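Local coordinates for protein DNA polymerase III subunit beta (Helicobacter pylori 26695, PDB 4S3I) that tethers DNA polymerases and other proteins to DNA, acting as a sliding ring that gives replication its processivity, at residues V7-N10 with D11-A15; I228-E231 with M232-F235. All blocks are in the same frame, centred on the assembly; numbering follows the deposited sequence.

Interaction 1: residues V7-N10 with D11-A15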
ATOM      1  N   VAL A   7     -25.468 -20.416   3.083  1.00 33.07           N
ATOM      2  CA  VAL A   7     -24.058 -20.748   2.959  1.00 32.72           C
ATOM      3  C   VAL A   7     -23.256 -20.177   4.114  1.00 33.70           C
ATOM      4  O   VAL A   7     -23.736 -19.321   4.866  1.00 35.40           O
ATOM      5  CB  VAL A   7     -23.451 -20.233   1.631  1.00 37.21           C
ATOM      6  CG1 VAL A   7     -24.167 -20.850   0.431  1.00 32.27           C
ATOM      7  CG2 VAL A   7     -23.533 -18.713   1.571  1.00 31.70           C
ATOM      8  N   SER A   8     -22.025 -20.654   4.241  1.00 32.48           N
ATOM      9  CA  SER A   8     -21.102 -20.132   5.226  1.00 33.17           C
ATOM     10  C   SER A   8     -20.554 -18.789   4.744  1.00 35.44           C
ATOM     11  O   SER A   8     -20.116 -18.663   3.600  1.00 37.90           O
ATOM     12  CB  SER A   8     -19.956 -21.121   5.440  1.00 35.21           C
ATOM     13  OG  SER A   8     -18.976 -20.592   6.312  1.00 44.61           O
ATOM     14  N   LYS A   9     -20.575 -17.794   5.624  1.00 36.63           N
ATOM     15  CA  LYS A   9     -20.077 -16.459   5.305  1.00 31.29           C
ATOM     16  C   LYS A   9     -18.631 -16.500   4.812  1.00 30.79           C
ATOM     17  O   LYS A   9     -18.288 -15.904   3.790  1.00 30.30           O
ATOM     18  CB  LYS A   9     -20.207 -15.554   6.543  1.00 33.13           C
ATOM     19  CG  LYS A   9     -19.908 -14.072   6.319  1.00 31.28           C
ATOM     20  CD  LYS A   9     -18.420 -13.762   6.427  1.00 30.94           C
ATOM     21  CE  LYS A   9     -18.177 -12.398   7.049  1.00 43.78           C
ATOM     22  NZ  LYS A   9     -16.723 -12.068   7.048  1.00 43.10           N
ATOM     23  N   ASN A  10     -17.774 -17.203   5.541  1.00 30.96           N
ATOM     24  CA  ASN A  10     -16.365 -17.238   5.174  1.00 38.18           C
ATOM     25  C   ASN A  10     -16.084 -17.988   3.872  1.00 34.42           C
ATOM     26  O   ASN A  10     -15.211 -17.579   3.098  1.00 33.70           O
ATOM     27  CB  ASN A  10     -15.512 -17.780   6.325  1.00 48.31           C
ATOM     28  CG  ASN A  10     -15.577 -16.895   7.553  1.00 65.56           C
ATOM     29  OD1 ASN A  10     -15.178 -15.727   7.514  1.00 69.71           O
ATOM     30  ND2 ASN A  10     -16.086 -17.444   8.654  1.00 70.37           N
ATOM     31  N   ASP A  11     -16.812 -19.075   3.632  1.00 32.74           N
ATOM     32  CA  ASP A  11     -16.698 -19.799   2.369  1.00 30.38           C
ATOM     33  C   ASP A  11     -17.099 -18.879   1.220  1.00 29.98           C
ATOM     34  O   ASP A  11     -16.413 -18.778   0.201  1.00 29.61           O
ATOM     35  CB  ASP A  11     -17.634 -21.006   2.352  1.00 36.33           C
ATOM     36  CG  ASP A  11     -17.211 -22.108   3.310  1.00 45.38           C
ATOM     37  OD1 ASP A  11     -16.054 -22.092   3.773  1.00 38.98           O
ATOM     38  OD2 ASP A  11     -18.051 -23.003   3.570  1.00 49.46           O
ATOM     39  N   LEU A  12     -18.223 -18.205   1.401  1.00 30.14           N
ATOM     40  CA  LEU A  12     -18.748 -17.322   0.362  1.00 29.90           C
ATOM     41  C   LEU A  12     -17.765 -16.174   0.107  1.00 29.43           C
ATOM     42  O   LEU A  12     -17.384 -15.911  -1.040  1.00 29.16           O
ATOM     43  CB  LEU A  12     -20.126 -16.795   0.764  1.00 30.23           C
ATOM     44  CG  LEU A  12     -20.796 -15.791  -0.170  1.00 30.12           C
ATOM     45  CD1 LEU A  12     -21.017 -16.401  -1.556  1.00 30.12           C
ATOM     46  CD2 LEU A  12     -22.121 -15.326   0.424  1.00 30.50           C
ATOM     47  N   GLU A  13     -17.332 -15.515   1.178  1.00 29.41           N
ATOM     48  CA  GLU A  13     -16.425 -14.372   1.048  1.00 29.06           C
ATOM     49  C   GLU A  13     -15.145 -14.764   0.313  1.00 28.68           C
ATOM     50  O   GLU A  13     -14.723 -14.083  -0.626  1.00 28.40           O
ATOM     51  CB  GLU A  13     -16.095 -13.771   2.419  1.00 29.21           C
ATOM     52  CG  GLU A  13     -15.082 -12.613   2.369  1.00 33.80           C
ATOM     53  CD  GLU A  13     -14.932 -11.878   3.703  1.00 38.80           C
ATOM     54  OE1 GLU A  13     -14.184 -10.879   3.753  1.00 42.28           O
ATOM     55  OE2 GLU A  13     -15.557 -12.293   4.701  1.00 44.64           O
ATOM     56  N   ASN A  14     -14.537 -15.871   0.729  1.00 28.74           N
ATOM     57  CA  ASN A  14     -13.360 -16.391   0.042  1.00 33.58           C
ATOM     58  C   ASN A  14     -13.602 -16.640  -1.447  1.00 28.48           C
ATOM     59  O   ASN A  14     -12.796 -16.239  -2.291  1.00 29.34           O
ATOM     60  CB  ASN A  14     -12.857 -17.672   0.716  1.00 42.49           C
ATOM     61  CG  ASN A  14     -12.118 -17.392   2.000  1.00 58.89           C
ATOM     62  OD1 ASN A  14     -11.448 -16.365   2.126  1.00 66.85           O
ATOM     63  ND2 ASN A  14     -12.236 -18.300   2.969  1.00 62.84           N
ATOM     64  N   ALA A  15     -14.708 -17.298  -1.772  1.00 28.67           N
ATOM     65  CA  ALA A  15     -15.022 -17.541  -3.173  1.00 28.70           C
ATOM     66  C   ALA A  15     -15.151 -16.219  -3.943  1.00 28.51           C
ATOM     67  O   ALA A  15     -14.629 -16.079  -5.050  1.00 28.39           O
ATOM     68  CB  ALA A  15     -16.288 -18.387  -3.319  1.00 29.16           C
TER
HETATM   69  O   HOH W   1     -20.931 -22.814   2.724  1.00 35.46           O
HETATM   70  O   HOH W   2     -14.787  -9.617   6.302  1.00 52.73           O

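Interaction 2: residues I228-E231 with M232-F235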
ATOM      1  N   ILE A 228      -7.145 -25.116 -16.219  1.00 31.43           N
ATOM      2  CA  ILE A 228      -6.490 -25.622 -15.021  1.00 31.04           C
ATOM      3  C   ILE A 228      -7.538 -25.935 -13.965  1.00 36.93           C
ATOM      4  O   ILE A 228      -8.405 -25.101 -13.681  1.00 32.03           O
ATOM      5  CB  ILE A 228      -5.476 -24.604 -14.482  1.00 32.29           C
ATOM      6  CG1 ILE A 228      -4.372 -24.381 -15.515  1.00 36.98           C
ATOM      7  CG2 ILE A 228      -4.882 -25.068 -13.169  1.00 29.92           C
ATOM      8  CD1 ILE A 228      -3.357 -23.316 -15.112  1.00 39.11           C
ATOM      9  N   GLU A 229      -7.479 -27.138 -13.394  1.00 31.36           N
ATOM     10  CA  GLU A 229      -8.502 -27.569 -12.442  1.00 31.52           C
ATOM     11  C   GLU A 229      -7.936 -28.203 -11.170  1.00 31.75           C
ATOM     12  O   GLU A 229      -6.996 -29.004 -11.226  1.00 31.65           O
ATOM     13  CB  GLU A 229      -9.478 -28.561 -13.104  1.00 34.13           C
ATOM     14  CG  GLU A 229      -9.800 -28.291 -14.557  1.00 46.34           C
ATOM     15  CD  GLU A 229     -10.563 -29.433 -15.228  1.00 56.54           C
ATOM     16  OE1 GLU A 229     -10.088 -29.931 -16.280  1.00 45.35           O
ATOM     17  OE2 GLU A 229     -11.634 -29.823 -14.706  1.00 62.84           O
ATOM     18  N   ASN A 230      -8.510 -27.832 -10.026  1.00 32.61           N
ATOM     19  CA  ASN A 230      -8.381 -28.636  -8.804  1.00 34.07           C
ATOM     20  C   ASN A 230      -9.776 -28.893  -8.251  1.00 41.62           C
ATOM     21  O   ASN A 230     -10.757 -28.741  -8.990  1.00 38.08           O
ATOM     22  CB  ASN A 230      -7.444 -27.997  -7.768  1.00 34.72           C
ATOM     23  CG  ASN A 230      -7.926 -26.642  -7.278  1.00 33.31           C
ATOM     24  OD1 ASN A 230      -9.055 -26.202  -7.558  1.00 31.20           O
ATOM     25  ND2 ASN A 230      -7.060 -25.962  -6.537  1.00 32.70           N
ATOM     26  N   GLU A 231      -9.894 -29.273  -6.980  1.00 37.30           N
ATOM     27  CA  GLU A 231     -11.216 -29.669  -6.491  1.00 42.95           C
ATOM     28  C   GLU A 231     -12.185 -28.485  -6.431  1.00 36.67           C
ATOM     29  O   GLU A 231     -13.368 -28.636  -6.746  1.00 41.23           O
ATOM     30  CB  GLU A 231     -11.141 -30.415  -5.153  1.00 54.17           C
ATOM     31  CG  GLU A 231     -12.302 -31.404  -4.941  1.00 70.11           C
ATOM     32  CD  GLU A 231     -11.867 -32.704  -4.267  1.00 82.70           C
ATOM     33  OE1 GLU A 231     -12.509 -33.103  -3.266  1.00 85.57           O
ATOM     34  OE2 GLU A 231     -10.891 -33.329  -4.745  1.00 84.79           O
ATOM     35  N   MET A 232     -11.674 -27.307  -6.073  1.00 32.92           N
ATOM     36  CA  MET A 232     -12.521 -26.115  -5.941  1.00 35.98           C
ATOM     37  C   MET A 232     -12.679 -25.274  -7.227  1.00 35.27           C
ATOM     38  O   MET A 232     -13.747 -24.699  -7.472  1.00 35.25           O
ATOM     39  CB  MET A 232     -12.030 -25.221  -4.789  1.00 36.96           C
ATOM     40  CG  MET A 232     -12.828 -23.926  -4.638  1.00 46.27           C
ATOM     41  SD  MET A 232     -12.359 -22.914  -3.210  1.00 52.84           S
ATOM     42  CE  MET A 232     -13.417 -21.477  -3.483  1.00 54.71           C
ATOM     43  N   HIS A 233     -11.627 -25.198  -8.039  1.00 30.35           N
ATOM     44  CA  HIS A 233     -11.610 -24.260  -9.158  1.00 30.13           C
ATOM     45  C   HIS A 233     -11.454 -24.890 -10.535  1.00 32.33           C
ATOM     46  O   HIS A 233     -10.734 -25.882 -10.702  1.00 30.86           O
ATOM     47  CB  HIS A 233     -10.469 -23.259  -8.980  1.00 29.50           C
ATOM     48  CG  HIS A 233     -10.527 -22.487  -7.703  1.00 36.87           C
ATOM     49  ND1 HIS A 233     -11.571 -21.640  -7.390  1.00 36.53           N
ATOM     50  CD2 HIS A 233      -9.655 -22.409  -6.671  1.00 33.26           C
ATOM     51  CE1 HIS A 233     -11.342 -21.084  -6.215  1.00 41.76           C
ATOM     52  NE2 HIS A 233     -10.185 -21.531  -5.755  1.00 39.17           N
ATOM     53  N   THR A 234     -12.126 -24.296 -11.521  1.00 30.73           N
ATOM     54  CA  THR A 234     -11.816 -24.537 -12.924  1.00 31.12           C
ATOM     55  C   THR A 234     -11.499 -23.179 -13.537  1.00 32.60           C
ATOM     56  O   THR A 234     -12.368 -22.310 -13.617  1.00 30.72           O
ATOM     57  CB  THR A 234     -12.979 -25.184 -13.690  1.00 34.55           C
ATOM     58  OG1 THR A 234     -13.374 -26.403 -13.042  1.00 34.58           O
ATOM     59  CG2 THR A 234     -12.575 -25.477 -15.147  1.00 32.41           C
ATOM     60  N   PHE A 235     -10.249 -22.998 -13.946  1.00 30.54           N
ATOM     61  CA  PHE A 235      -9.786 -21.767 -14.554  1.00 30.28           C
ATOM     62  C   PHE A 235      -9.519 -22.045 -16.014  1.00 30.86           C
ATOM     63  O   PHE A 235      -9.045 -23.141 -16.367  1.00 31.22           O
ATOM     64  CB  PHE A 235      -8.485 -21.339 -13.875  1.00 29.65           C
ATOM     65  CG  PHE A 235      -7.729 -20.258 -14.605  1.00 29.48           C
ATOM     66  CD1 PHE A 235      -7.901 -18.930 -14.253  1.00 29.12           C
ATOM     67  CD2 PHE A 235      -6.820 -20.572 -15.621  1.00 29.74           C
ATOM     68  CE1 PHE A 235      -7.192 -17.920 -14.906  1.00 29.24           C
ATOM     69  CE2 PHE A 235      -6.112 -19.573 -16.284  1.00 29.66           C
ATOM     70  CZ  PHE A 235      -6.300 -18.238 -15.924  1.00 29.32           C
TER
HETATM   71  O   HOH W   3     -12.970 -28.135 -10.625  1.00 46.74           O

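Interaction 1: residues V7-N10 with D11-A15
Lys9 and Glu13 lie side by side along the first turn of helix 9-19, with their side chains pointing the same way. This is an i to i+4 salt bridge at the helix start, where Ser8 is the N-cap residue. Lys9 NZ meets Glu13 OE2 at 2.6 Å, almost in line with the C-O bond of that oxygen. The Glu13 chain is fully extended, with CG anti to the backbone N (chi1 177°). The Lys9 chain bends at chi2 and chi3, which turns its ammonium group back toward the carboxylate. A water lies 2.9 Å from Glu13 OE1 and can donate to it; its bond from Lys9 NZ is weak. Arg17 forms a salt bridge with Glu13 OE1, so the carboxylate is held at both oxygens and probably stays ionised.

On another side of the turn, Ser8 CB packs against Asp11 OD2 at 3.3 Å. The Asp11 carboxylate reaches the Ser8 backbone through water: the molecule accepts from Ser8 N at 2.9 Å and donates to Asp11 OD2 at 3.0 Å. The water replaces one half of a capping box, the Asp11 to Ser8 N bond. The other half is not made, as Ser8 OG lies 3.8 Å from Asp11 N. The helical ladder starts here, with Leu12 N bound to Ser8 O, Glu13 N to Lys9 O and Asn14 N to Asn10 O.

The buried side of the turn is apolar. Leu12 packs on Phe77 and Ile81 of helix 74-82, and with Val7 it also touches Ile59 of strand 53-60. Val7, at the end of strand 4-7, crosses Leu12 at a slant. The two branches meet at Val7 CG2 and Leu12 CD2, 3.8 Å apart.

Interaction 2: residues I228-E231 with M232-F235
Asn230 folds its side chain back onto the backbone of Met232 and His233. With chi1 at 62°, CG sits between the backbone N and the carbonyl carbon. This brings OD1 to His233 N at 2.8 Å, with the donor nearly along the C=O axis of the amide. The same oxygen also takes a weak bond from Met232 N, two residues on, as in an Asx turn. Two N-H groups therefore converge on one side-chain oxygen. The Asn230 backbone carbonyl accepts from a water, which also lies 3.0 Å from Thr234 OG1. Asn230 N also bonds to His233 O.

These bonds close a tight beta hairpin, in which the turn through Asn230, Glu231 and Met232 joins strands 225-229 and 233-238. Ile228 and Phe235 form an antiparallel hydrogen-bonded pair: Ile228 N reaches Phe235 O at 2.7 Å, and Phe235 N reaches Ile228 O at 2.8 Å. Glu229 and Thr234 form the adjacent non-hydrogen-bonded pair. Their side chains run side by side on one face, and Glu229 CG touches Thr234 CG2 at 4.0 Å.

Ile228 and Phe235 share the other face of the sheet. Phe235 CD2 lies 4.4 Å from Ile228 CB. Both side chains pack on Ile209 of helix 203-212 and on Phe213. Near the turn, the Met232 chain is extended throughout and its CG rests 3.6 Å above the His233 ring plane, offset toward the rim. The imidazole is also held from outside the hairpin. His233 ND1 is hydrogen-bonded to Ser57 OG, and its ring packs edge-to-face with Tyr18.

Interactions 1 and 2 have centres about 17 Å apart and lie in the N-terminal and central domains of the subunit, yet they touch. The Ala15 CB methyl of interaction 1 packs on Met232 CE of interaction 2 at 4.2 Å. Helix 9-19 thus reaches the turn of the hairpin. Strand 53-60 lies next to both: its Ile59 packs on Val7, Leu12 and Ala15, while its Lys56 makes a backbone hydrogen bond with Thr234. That strand pairs with strand 233-238, so one continuous sheet spans the two domains. In this family such sheets form the outside of the ring and helices line its DNA channel.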